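Local coordinates for protein dTDP-4-amino-4,6-dideoxyglucose formyltransferase (Mycobacterium tuberculosis CAS/NITR204, PDB 5VYQ) that probably transfers a formyl group from a folate cofactor to the 4-amino sugar of dTDP-4-amino-4,6-dideoxyglucose, an N-formyltransferase reaction on a nucleotide-linked deoxysugar, at residues R62-V65 with A66-V69; S151-S154 with S155-Y159; L193-K196 with K197-E200; F216-R219 with L220-L223. All blocks are in the same frame, centred on the assembly; numbering follows the deposited sequence. Where two conformers were deposited one is given.

Contact 1: residues R62-V65 with A66-V69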
loop_
_atom_site.group_PDB
_atom_site.type_symbol
_atom_site.label_atom_id
_atom_site.label_comp_id
_atom_site.label_asym_id
_atom_site.label_seq_id
_atom_site.Cartn_x
_atom_site.Cartn_y
_atom_site.Cartn_z
ATOM N N ARG A 62 -24.590 24.928 -14.199
ATOM C CA ARG A 62 -23.382 25.720 -13.944
ATOM C C ARG A 62 -23.642 27.218 -13.739
ATOM O O ARG A 62 -24.551 27.816 -14.341
ATOM C CB ARG A 62 -22.374 25.495 -15.056
ATOM C CG ARG A 62 -22.003 24.038 -15.287
ATOM C CD ARG A 62 -20.921 23.910 -16.334
ATOM N NE ARG A 62 -20.454 22.524 -16.362
ATOM C CZ ARG A 62 -19.503 22.012 -15.591
ATOM N NH1 ARG A 62 -18.842 22.743 -14.706
ATOM N NH2 ARG A 62 -19.191 20.730 -15.725
ATOM N N CYS A 63 -22.812 27.842 -12.895
ATOM C CA CYS A 63 -22.828 29.278 -12.712
ATOM C C CYS A 63 -21.419 29.807 -12.603
ATOM O O CYS A 63 -20.638 29.367 -11.745
ATOM C CB CYS A 63 -23.614 29.616 -11.454
ATOM S SG CYS A 63 -23.677 31.382 -11.071
ATOM N N ASP A 64 -21.080 30.721 -13.507
ATOM C CA ASP A 64 -19.776 31.364 -13.494
ATOM C C ASP A 64 -19.946 32.587 -12.610
ATOM O O ASP A 64 -20.433 33.654 -13.009
ATOM C CB ASP A 64 -19.300 31.746 -14.895
ATOM C CG ASP A 64 -17.914 32.334 -14.880
ATOM O OD1 ASP A 64 -17.553 33.057 -13.908
ATOM O OD2 ASP A 64 -17.203 32.076 -15.865
ATOM N N VAL A 65 -19.437 32.443 -11.391
ATOM C CA VAL A 65 -19.562 33.414 -10.360
ATOM C C VAL A 65 -18.952 34.764 -10.716
ATOM O O VAL A 65 -19.521 35.799 -10.397
ATOM C CB VAL A 65 -19.007 32.755 -9.072
ATOM C CG1 VAL A 65 -18.540 33.747 -8.049
ATOM C CG2 VAL A 65 -20.039 31.789 -8.529
ATOM N N ALA A 66 -17.804 34.755 -11.374
ATOM C CA ALA A 66 -17.157 35.983 -11.772
ATOM C C ALA A 66 -17.990 36.750 -12.809
ATOM O O ALA A 66 -18.077 37.957 -12.746
ATOM C CB ALA A 66 -15.765 35.686 -12.306
ATOM N N GLU A 67 -18.595 36.064 -13.761
ATOM C CA GLU A 67 -19.401 36.763 -14.750
ATOM C C GLU A 67 -20.753 37.211 -14.186
ATOM O O GLU A 67 -21.320 38.183 -14.682
ATOM C CB GLU A 67 -19.661 35.883 -15.975
ATOM C CG GLU A 67 -18.402 35.410 -16.687
ATOM C CD GLU A 67 -18.690 34.562 -17.920
ATOM O OE1 GLU A 67 -17.815 34.518 -18.819
ATOM O OE2 GLU A 67 -19.774 33.933 -18.010
ATOM N N ARG A 68 -21.270 36.508 -13.181
ATOM C CA ARG A 68 -22.635 36.711 -12.729
ATOM C C ARG A 68 -22.764 37.450 -11.396
ATOM O O ARG A 68 -23.867 37.484 -10.831
ATOM C CB ARG A 68 -23.338 35.354 -12.625
ATOM C CG ARG A 68 -23.459 34.612 -13.944
ATOM C CD ARG A 68 -24.709 35.072 -14.690
ATOM N NE ARG A 68 -24.766 36.466 -15.095
ATOM C CZ ARG A 68 -24.227 36.966 -16.208
ATOM N NH1 ARG A 68 -23.522 36.209 -17.030
ATOM N NH2 ARG A 68 -24.389 38.246 -16.501
ATOM N N VAL A 69 -21.688 38.090 -10.947
ATOM C CA VAL A 69 -21.653 38.759 -9.632
ATOM C C VAL A 69 -22.825 39.708 -9.414
ATOM O O VAL A 69 -23.486 39.708 -8.338
ATOM C CB VAL A 69 -20.369 39.601 -9.400
ATOM C CG1 VAL A 69 -20.365 40.214 -8.009
ATOM C CG2 VAL A 69 -19.110 38.790 -9.610
#
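D64 meets E67 at the start of helix 65-75 as an N-cap: the carboxylate of the residue before the helix turns back to take a first-turn backbone N-H. The capping bond runs from E67 N to D64 OD1, 3.2 Å long and fairly straight at 160°, and the donor arrives from above the carboxylate plane. D64 can face the helix end because its CG lies opposite the backbone N (chi1 -176°), which swings the carboxylate beside its own carbonyl carbon. The two acid groups lie stacked with nearly parallel planes, D64 OD2 being 3.8 Å from E67 OE2. Such a pairing of like charges probably costs something, and the positive end of the helix dipole may offset part of it. One turn on, R68 N donates to D64 O at 3.0 Å, while the R68 guanidinium turns off to a salt bridge with E71. V65 and V69 face helix 90-95, and V65 also packs on L27 of strand 24-28. Further out, Q86 holds the cap from the loop side: its NE2 donates to D64 OD1 and its OE1 accepts from V65 N.

Contact 2: residues S151-S154 with S155-Y159. With 0FX (dTDP-4-amino-4,6-dideoxyglucose), chain D; EDO (1,2-ethanediol), chain E.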
loop_
_atom_site.group_PDB
_atom_site.type_symbol
_atom_site.label_atom_id
_atom_site.label_comp_id
_atom_site.label_asym_id
_atom_site.label_seq_id
_atom_site.Cartn_x
_atom_site.Cartn_y
_atom_site.Cartn_z
ATOM N N SER A 151 -3.313 6.696 14.100
ATOM C CA SER A 151 -2.031 6.275 13.532
ATOM C C SER A 151 -2.187 5.456 12.279
ATOM O O SER A 151 -1.247 5.412 11.468
ATOM C CB SER A 151 -1.260 5.437 14.559
ATOM O OG SER A 151 -1.941 4.214 14.839
ATOM N N TRP A 152 -3.340 4.822 12.102
ATOM C CA TRP A 152 -3.631 4.056 10.919
ATOM C C TRP A 152 -4.383 4.829 9.830
ATOM O O TRP A 152 -4.725 4.269 8.799
ATOM C CB TRP A 152 -4.402 2.781 11.258
ATOM C CG TRP A 152 -5.668 3.029 11.975
ATOM C CD1 TRP A 152 -6.913 3.193 11.430
ATOM C CD2 TRP A 152 -5.832 3.148 13.405
ATOM N NE1 TRP A 152 -7.840 3.402 12.448
ATOM C CE2 TRP A 152 -7.194 3.399 13.655
ATOM C CE3 TRP A 152 -4.947 3.080 14.483
ATOM C CZ2 TRP A 152 -7.701 3.563 14.950
ATOM C CZ3 TRP A 152 -5.451 3.218 15.771
ATOM C CH2 TRP A 152 -6.817 3.472 15.985
ATOM N N ASP A 153 -4.661 6.113 10.048
ATOM C CA ASP A 153 -5.459 6.883 9.079
ATOM C C ASP A 153 -4.603 7.268 7.853
ATOM O O ASP A 153 -3.384 7.465 7.926
ATOM C CB ASP A 153 -6.004 8.159 9.680
ATOM C CG ASP A 153 -7.415 7.972 10.311
ATOM O OD1 ASP A 153 -8.260 7.265 9.732
ATOM O OD2 ASP A 153 -7.632 8.531 11.407
ATOM N N SER A 154 -5.283 7.361 6.717
ATOM C CA SER A 154 -4.761 7.965 5.502
ATOM C C SER A 154 -5.576 9.201 5.188
ATOM O O SER A 154 -6.603 9.458 5.849
ATOM C CB SER A 154 -4.906 6.922 4.388
ATOM O OG SER A 154 -6.247 6.508 4.303
ATOM N N SER A 155 -5.143 9.937 4.179
ATOM C CA SER A 155 -5.990 11.021 3.675
ATOM C C SER A 155 -7.426 10.546 3.394
ATOM O O SER A 155 -8.429 11.171 3.785
ATOM C CB SER A 155 -5.372 11.677 2.460
ATOM O OG SER A 155 -6.320 12.540 1.846
ATOM N N GLY A 156 -7.569 9.390 2.755
ATOM C CA GLY A 156 -8.890 8.916 2.349
ATOM C C GLY A 156 -9.770 8.589 3.547
ATOM O O GLY A 156 -10.940 8.921 3.582
ATOM N N SER A 157 -9.220 7.940 4.566
ATOM C CA SER A 157 -10.019 7.558 5.707
ATOM C C SER A 157 -10.412 8.785 6.541
ATOM O O SER A 157 -11.536 8.855 7.039
ATOM C CB SER A 157 -9.370 6.487 6.554
ATOM O OG SER A 157 -8.155 6.887 7.162
ATOM N N VAL A 158 -9.507 9.744 6.688
ATOM C CA VAL A 158 -9.837 10.982 7.417
ATOM C C VAL A 158 -10.915 11.766 6.657
ATOM O O VAL A 158 -11.897 12.245 7.231
ATOM C CB VAL A 158 -8.628 11.861 7.676
ATOM C CG1 VAL A 158 -9.050 13.228 8.247
ATOM C CG2 VAL A 158 -7.629 11.126 8.566
ATOM N N TYR A 159 -10.752 11.873 5.350
ATOM C CA TYR A 159 -11.664 12.653 4.517
ATOM C C TYR A 159 -13.091 12.111 4.610
ATOM O O TYR A 159 -14.040 12.887 4.701
ATOM C CB TYR A 159 -11.191 12.606 3.067
ATOM C CG TYR A 159 -11.910 13.590 2.181
ATOM C CD1 TYR A 159 -11.699 14.944 2.263
ATOM C CD2 TYR A 159 -12.877 13.136 1.318
ATOM C CE1 TYR A 159 -12.397 15.832 1.442
ATOM C CE2 TYR A 159 -13.605 13.995 0.518
ATOM C CZ TYR A 159 -13.354 15.343 0.586
ATOM O OH TYR A 159 -14.028 16.206 -0.220
HETATM O O4P 0FX D . -12.705 18.432 -0.617
HETATM P P2 0FX D . -12.595 19.334 -1.798
HETATM O O3P 0FX D . -13.884 19.654 -2.521
HETATM O O1G 0FX D . -11.786 20.590 -1.186
HETATM C C1G 0FX D . -10.977 21.438 -1.982
HETATM C C2G 0FX D . -9.985 22.120 -1.030
HETATM O O2G 0FX D . -9.281 21.066 -0.360
HETATM C C3G 0FX D . -10.761 22.931 0.021
HETATM O O3G 0FX D . -9.885 23.439 1.058
HETATM C C4G 0FX D . -11.606 23.979 -0.691
HETATM N N4A 0FX D . -12.377 24.683 0.361
HETATM C C5G 0FX D . -12.515 23.276 -1.701
HETATM C C6G 0FX D . -13.115 24.342 -2.616
HETATM O O5G 0FX D . -11.815 22.413 -2.614
HETATM O OPP 0FX D . -11.519 18.787 -2.864
HETATM P P 0FX D . -11.617 17.551 -3.898
HETATM O O1P 0FX D . -10.909 17.993 -5.119
HETATM O O2P 0FX D . -13.036 17.043 -3.924
HETATM O O5 0FX D . -10.750 16.390 -3.212
HETATM C C5 0FX D . -11.209 15.693 -2.077
HETATM C C4 0FX D . -10.054 14.918 -1.473
HETATM O O4 0FX D . -9.639 13.935 -2.420
HETATM C C3 0FX D . -8.768 15.694 -1.190
HETATM O O3 0FX D . -8.824 16.313 0.101
HETATM C C2 0FX D . -7.655 14.666 -1.236
HETATM C C1 0FX D . -8.224 13.751 -2.297
HETATM N N11 0FX D . -7.624 14.001 -3.613
HETATM C C61 0FX D . -8.238 14.653 -4.623
HETATM C C51 0FX D . -7.622 14.817 -5.849
HETATM C C5A 0FX D . -8.327 15.591 -6.934
HETATM C C21 0FX D . -6.415 13.377 -3.910
HETATM O O21 0FX D . -5.829 12.693 -2.956
HETATM N N31 0FX D . -5.786 13.524 -5.077
HETATM C C41 0FX D . -6.413 14.196 -6.068
HETATM O O41 0FX D . -5.767 14.304 -7.246
HETATM C C1 EDO E . 2.165 6.138 11.284
HETATM O O1 EDO E . 1.120 6.456 12.208
HETATM C C2 EDO E . 3.465 6.371 12.040
HETATM O O2 EDO E . 3.648 7.734 12.393
#
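With chi1 at 55° in S154 and 64° in S157, each hydroxyl sits between its own backbone N and carbonyl carbon, and each is thereby brought to the backbone N-H of the other. S157 OG accepts from S154 N at 2.9 Å, with an N-H...O angle of 156°. The return bond, S157 N to S154 OG, is longer at 3.3 Å and weak. The same S157 hydroxyl donates to D153 OD1, with S157 OG 2.6 Å from D153 OD1, reaching the anti side of the carboxylate a little out of its plane. Two bonds therefore fix the rotation of S157 OG: one N-H coming in and one O-H going out. D153 is held in turn by R161, which forms a salt bridge with OD2. D153 CB lies 3.6 Å from V158 CG2, the two side chains crossing at about a right angle, and V158 N closes the first helical bond on S154 O.

Farther along the turn, the Y159 ring lays one face under the deoxyribose of the dTDP-sugar, with C4 3.8 Å above the plane over the ring centre, while Y159 OH donates to the phosphate oxygen O4P at 2.6 Å. S155 OG is held by H225 and Q115. This is a capping box, S154 to S157, starting helix 155-179 at the nucleotide-sugar pocket.

Contact 3: residues L193-K196 with K197-E200. With FON (N-{[4-({[(6R)-2-amino-5-formyl-4-oxo-1,4,5,6,7,8-hexahydropteridin-6-yl]methyl}amino)phenyl]carbonyl}-L-glutamic acid), chain C.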
loop_
_atom_site.group_PDB
_atom_site.type_symbol
_atom_site.label_atom_id
_atom_site.label_comp_id
_atom_site.label_asym_id
_atom_site.label_seq_id
_atom_site.Cartn_x
_atom_site.Cartn_y
_atom_site.Cartn_z
ATOM N N LEU A 193 -1.347 28.611 5.128
ATOM C CA LEU A 193 -2.112 28.362 3.900
ATOM C C LEU A 193 -1.322 27.530 2.965
ATOM O O LEU A 193 -0.208 27.909 2.663
ATOM C CB LEU A 193 -2.413 29.680 3.194
ATOM C CG LEU A 193 -3.165 29.741 1.885
ATOM C CD1 LEU A 193 -4.555 29.106 1.954
ATOM C CD2 LEU A 193 -3.255 31.127 1.254
ATOM N N ASN A 194 -1.934 26.447 2.457
ATOM C CA ASN A 194 -1.350 25.603 1.430
ATOM C C ASN A 194 -2.150 25.730 0.140
ATOM O O ASN A 194 -3.404 25.730 0.130
ATOM C CB ASN A 194 -1.319 24.143 1.875
ATOM C CG ASN A 194 -0.436 23.924 3.092
ATOM O OD1 ASN A 194 0.755 24.247 3.070
ATOM N ND2 ASN A 194 -1.000 23.358 4.146
ATOM N N LEU A 195 -1.435 25.835 -0.974
ATOM C CA LEU A 195 -2.080 25.923 -2.265
ATOM C C LEU A 195 -1.834 24.626 -3.055
ATOM O O LEU A 195 -1.014 23.775 -2.660
ATOM C CB LEU A 195 -1.635 27.146 -3.059
ATOM C CG LEU A 195 -1.838 28.528 -2.420
ATOM C CD1 LEU A 195 -1.277 29.608 -3.331
ATOM C CD2 LEU A 195 -3.323 28.785 -2.194
ATOM N N LYS A 196 -2.568 24.509 -4.159
ATOM C CA LYS A 196 -2.459 23.335 -5.023
ATOM C C LYS A 196 -0.995 22.986 -5.290
ATOM O O LYS A 196 -0.598 21.794 -5.224
ATOM C CB LYS A 196 -3.260 23.542 -6.320
ATOM C CG LYS A 196 -3.270 22.288 -7.188
ATOM C CD LYS A 196 -4.108 22.479 -8.454
ATOM C CE LYS A 196 -4.144 21.224 -9.316
ATOM N NZ LYS A 196 -2.756 20.790 -9.609
ATOM N N LYS A 197 -0.158 23.984 -5.570
ATOM C CA LYS A 197 1.248 23.682 -5.817
ATOM C C LYS A 197 2.023 23.032 -4.678
ATOM O O LYS A 197 2.992 22.280 -4.888
ATOM C CB LYS A 197 2.017 24.944 -6.241
ATOM C CG LYS A 197 2.063 26.051 -5.190
ATOM C CD LYS A 197 3.365 26.849 -5.208
ATOM C CE LYS A 197 4.442 26.161 -4.368
ATOM N NZ LYS A 197 5.834 26.335 -4.877
ATOM N N ASP A 198 1.685 23.393 -3.444
ATOM C CA ASP A 198 2.293 22.775 -2.281
ATOM C C ASP A 198 1.976 21.278 -2.204
ATOM O O ASP A 198 2.835 20.485 -1.806
ATOM C CB ASP A 198 1.857 23.483 -0.991
ATOM C CG ASP A 198 2.250 24.941 -0.973
ATOM O OD1 ASP A 198 3.479 25.203 -1.006
ATOM O OD2 ASP A 198 1.327 25.788 -0.933
ATOM N N PHE A 199 0.762 20.881 -2.606
ATOM C CA PHE A 199 0.404 19.471 -2.705
ATOM C C PHE A 199 1.151 18.809 -3.860
ATOM O O PHE A 199 1.742 17.731 -3.710
ATOM C CB PHE A 199 -1.110 19.315 -2.916
ATOM C CG PHE A 199 -1.535 17.905 -3.081
ATOM C CD1 PHE A 199 -1.574 17.062 -1.985
ATOM C CD2 PHE A 199 -1.849 17.415 -4.326
ATOM C CE1 PHE A 199 -1.948 15.742 -2.132
ATOM C CE2 PHE A 199 -2.228 16.100 -4.456
ATOM C CZ PHE A 199 -2.267 15.267 -3.380
ATOM N N GLU A 200 1.168 19.453 -5.027
ATOM C CA GLU A 200 1.924 18.866 -6.167
ATOM C C GLU A 200 3.372 18.647 -5.804
ATOM O O GLU A 200 3.990 17.598 -6.061
ATOM C CB GLU A 200 1.790 19.744 -7.443
ATOM C CG GLU A 200 0.346 19.811 -7.935
ATOM C CD GLU A 200 -0.198 18.425 -8.225
ATOM O OE1 GLU A 200 0.492 17.743 -9.006
ATOM O OE2 GLU A 200 -1.263 18.032 -7.704
HETATM N N1 FON C . -13.488 32.773 -2.310
HETATM C C2 FON C . -12.841 33.495 -1.401
HETATM N NA2 FON C . -12.740 34.840 -1.600
HETATM N N3 FON C . -12.293 32.891 -0.334
HETATM C C4 FON C . -12.363 31.555 -0.117
HETATM O O4 FON C . -11.870 31.033 0.911
HETATM C C4A FON C . -13.105 30.732 -1.089
HETATM N N5 FON C . -13.243 29.335 -1.055
HETATM C C6 FON C . -13.440 28.707 -2.372
HETATM C C7 FON C . -14.665 29.363 -3.015
HETATM N N8 FON C . -14.416 30.779 -3.127
HETATM C C8A FON C . -13.688 31.451 -2.217
HETATM C C9 FON C . -12.185 28.765 -3.270
HETATM N N10 FON C . -11.131 27.953 -2.668
HETATM C C11 FON C . -7.334 27.470 -4.298
HETATM C C12 FON C . -7.662 26.910 -3.063
HETATM C C13 FON C . -8.939 27.085 -2.540
HETATM C C14 FON C . -9.905 27.798 -3.241
HETATM C C15 FON C . -9.594 28.363 -4.473
HETATM C C16 FON C . -8.309 28.198 -4.992
HETATM C C FON C . -5.919 27.264 -4.853
HETATM O O FON C . -5.106 26.458 -4.354
HETATM N N FON C . -5.580 27.971 -5.936
HETATM C CA FON C . -4.307 27.821 -6.640
HETATM C CB FON C . -4.498 27.504 -8.133
HETATM C CG FON C . -5.299 26.204 -8.277
HETATM C CD FON C . -5.233 25.495 -9.615
HETATM O OE1 FON C . -4.247 25.691 -10.355
HETATM O OE2 FON C . -6.156 24.693 -9.916
HETATM C CT FON C . -3.496 29.068 -6.452
HETATM O O1 FON C . -2.267 28.952 -6.678
HETATM O O2 FON C . -4.060 30.125 -6.073
HETATM C CP1 FON C . -13.161 28.681 0.026
HETATM O O3 FON C . -13.255 27.459 0.048
#
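Of the two hydrogen bonds joining D198 to L195, the one made by the acid side chain is the straighter. L195 N donates to D198 OD2 at 2.8 Å and 175°, and the oxygen uses its anti lone pair, the one turned away from OD1. D198 reaches back because its CG stands opposite its carbonyl carbon and beside its own N (chi1 -60°), which directs the carboxylate toward the residue before the helix. In the other direction, D198 N and F199 N both make weak bonds to L195 O, and E200 N binds K196 O at 2.9 Å. Together these bonds turn strand 193-194 directly into helix 196-203, with L195 as the N-cap residue and the acid at the third helical position gripping its N-H. This junction also forms part of the folate pocket: K196 N donates to the benzoyl oxygen O of the bound folinic acid at 3.2 Å.

Charge pairing is looser. K196 NZ and E200 OE2 form a long salt bridge of 3.7 Å, the lysine chain staying extended until it bends at chi4, while E200 OE1 has its stronger partner in R203.

Van der Waals contacts line the ligand. The methyl L195 CD1 lies 3.6 Å from carboxylate oxygen O1 in the glutamate part of the folinic acid, and the methylene K196 CD lies 3.4 Å from OE2 of the same part. The F199 side chain leads away from 193-196, meeting F113 edge-to-face, packing on V116 and F117 of helix 114-121, and coming within about 4 Å of the dTDP-sugar.

Contact 4: residues F216-R219 with L220-L223. With EDO (1,2-ethanediol), chain E.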
loop_
_atom_site.group_PDB
_atom_site.type_symbol
_atom_site.label_atom_id
_atom_site.label_comp_id
_atom_site.label_asym_id
_atom_site.label_seq_id
_atom_site.Cartn_x
_atom_site.Cartn_y
_atom_site.Cartn_z
ATOM N N PHE A 216 8.373 8.962 7.421
ATOM C CA PHE A 216 8.058 8.428 6.107
ATOM C C PHE A 216 6.641 7.850 5.983
ATOM O O PHE A 216 5.950 8.032 4.970
ATOM C CB PHE A 216 9.103 7.396 5.717
ATOM C CG PHE A 216 8.923 6.887 4.348
ATOM C CD1 PHE A 216 9.066 7.767 3.260
ATOM C CD2 PHE A 216 8.594 5.558 4.126
ATOM C CE1 PHE A 216 8.897 7.357 1.949
ATOM C CE2 PHE A 216 8.433 5.126 2.817
ATOM C CZ PHE A 216 8.571 6.031 1.752
ATOM N N LEU A 217 6.226 7.090 6.987
ATOM C CA LEU A 217 4.905 6.497 6.967
ATOM C C LEU A 217 3.856 7.614 6.978
ATOM O O LEU A 217 2.819 7.492 6.315
ATOM C CB LEU A 217 4.712 5.567 8.164
ATOM C CG LEU A 217 5.332 4.161 8.076
ATOM C CD1 LEU A 217 5.468 3.526 9.465
ATOM C CD2 LEU A 217 4.530 3.271 7.136
ATOM N N ASN A 218 4.106 8.704 7.714
ATOM C CA ASN A 218 3.183 9.850 7.685
ATOM C C ASN A 218 3.085 10.463 6.293
ATOM O O ASN A 218 1.976 10.685 5.776
ATOM C CB ASN A 218 3.573 10.909 8.696
ATOM C CG ASN A 218 3.258 10.500 10.117
ATOM O OD1 ASN A 218 2.547 9.529 10.377
ATOM N ND2 ASN A 218 3.824 11.236 11.045
ATOM N N ARG A 219 4.222 10.598 5.611
ATOM C CA ARG A 219 4.154 11.049 4.219
ATOM C C ARG A 219 3.326 10.162 3.317
ATOM O O ARG A 219 2.512 10.660 2.523
ATOM C CB ARG A 219 5.577 11.197 3.677
ATOM C CG ARG A 219 5.756 11.696 2.251
ATOM C CD ARG A 219 5.355 13.156 2.080
ATOM N NE ARG A 219 6.016 13.674 0.890
ATOM C CZ ARG A 219 7.306 13.971 0.794
ATOM N NH1 ARG A 219 7.792 14.331 -0.394
ATOM N NH2 ARG A 219 8.096 13.953 1.868
ATOM N N LEU A 220 3.580 8.861 3.352
ATOM C CA LEU A 220 2.886 7.945 2.485
ATOM C C LEU A 220 1.396 7.877 2.782
ATOM O O LEU A 220 0.579 7.855 1.879
ATOM C CB LEU A 220 3.424 6.538 2.585
ATOM C CG LEU A 220 4.834 6.319 2.105
ATOM C CD1 LEU A 220 5.097 4.824 2.225
ATOM C CD2 LEU A 220 4.969 6.798 0.672
ATOM N N ARG A 221 1.031 7.844 4.065
ATOM C CA ARG A 221 -0.397 7.720 4.364
ATOM C C ARG A 221 -1.112 9.060 4.057
ATOM O O ARG A 221 -2.295 9.090 3.715
ATOM C CB ARG A 221 -0.578 7.271 5.833
ATOM C CG ARG A 221 -0.336 8.280 6.928
ATOM C CD ARG A 221 -0.138 7.573 8.262
ATOM N NE ARG A 221 0.116 8.455 9.404
ATOM C CZ ARG A 221 -0.775 8.831 10.311
ATOM N NH1 ARG A 221 -2.045 8.498 10.232
ATOM N NH2 ARG A 221 -0.344 9.524 11.343
ATOM N N ALA A 222 -0.413 10.178 4.264
ATOM C CA ALA A 222 -0.965 11.465 3.871
ATOM C C ALA A 222 -1.326 11.525 2.381
ATOM O O ALA A 222 -2.286 12.225 1.998
ATOM C CB ALA A 222 -0.031 12.596 4.252
ATOM N N LEU A 223 -0.545 10.816 1.548
ATOM C CA LEU A 223 -0.732 10.795 0.121
ATOM C C LEU A 223 -1.534 9.628 -0.376
ATOM O O LEU A 223 -1.705 9.444 -1.570
ATOM C CB LEU A 223 0.639 10.830 -0.587
ATOM C CG LEU A 223 1.445 12.095 -0.293
ATOM C CD1 LEU A 223 2.914 12.027 -0.718
ATOM C CD2 LEU A 223 0.763 13.274 -0.978
HETATM C C1 EDO E . 2.165 6.138 11.284
HETATM O O1 EDO E . 1.120 6.456 12.208
HETATM C C2 EDO E . 3.465 6.371 12.040
HETATM O O2 EDO E . 3.648 7.734 12.393
#
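The F216 ring carries L220 on one face: L220 CG stands 4.0 Å from the ring centroid and 22° off the normal, a CH-pi contact displaced toward the rim, and L220 CD1 comes within 3.4 Å of F216 CE2. The second flat group, the guanidinium of R221, has N218 OD1 at its edge, exactly in its plane, and the O1 hydroxyl of an ethanediol, probably from the crystallisation liquor, over one face. R221 grips the amide oxygen side-on with two nitrogens, R221 NE lying 2.8 Å and R221 NH2 3.0 Å from N218 OD1. Both come from the same side of the amide, whose plane is turned 50° from the guanidinium; NE is tilted from the carbonyl plane and NH2 stands well above it. The ethanediol O2 also donates to N218 OD1, at 2.9 Å.

R221 is extended from CG to NE after a first torsion of 74°, which starts the chain alongside N218 and lets the two side chains point the same way. Its NH1 then reaches the carbonyl oxygens of E150 and D153. R219 lies alongside L223, with L223 CD1 3.9 Å from R219 NE at the guanidinium edge; that NE donates to L202 O.

Across the subunit interface, the F216 ring meets that of F213 of the second subunit, and L220 packs on L220 of that subunit. F216 with L220 and R219 with L223 (i to i+4) and N218 with R221 (i to i+3) follow the last turns of helix 213-222, which packs at the subunit interface in the C-terminal dimerization domain.

In the fold
Three of the four contacts are helix starts and the fourth is a helix end, all lying near the dTDP-sugar or the folinic acid. Contacts 2 and 4, with centres 10 Å apart, touch directly: R221 NH1 reaches D153 O at 2.9 Å, and S155 N lies 3.0 Å from R221 O, so the end of helix 213-222 meets the start of helix 155-179. Both also reach the second subunit. Contact 3 touches contact 4 through F199 CE1 and L223 CD2, 3.8 Å apart. Contact 2 binds the dTDP-sugar and contact 3 the folinic acid. Contact 1 stands apart, its centre 35 Å from that of contact 2. Even so, the side chain of V65 is about 7 Å from the bound folinic acid.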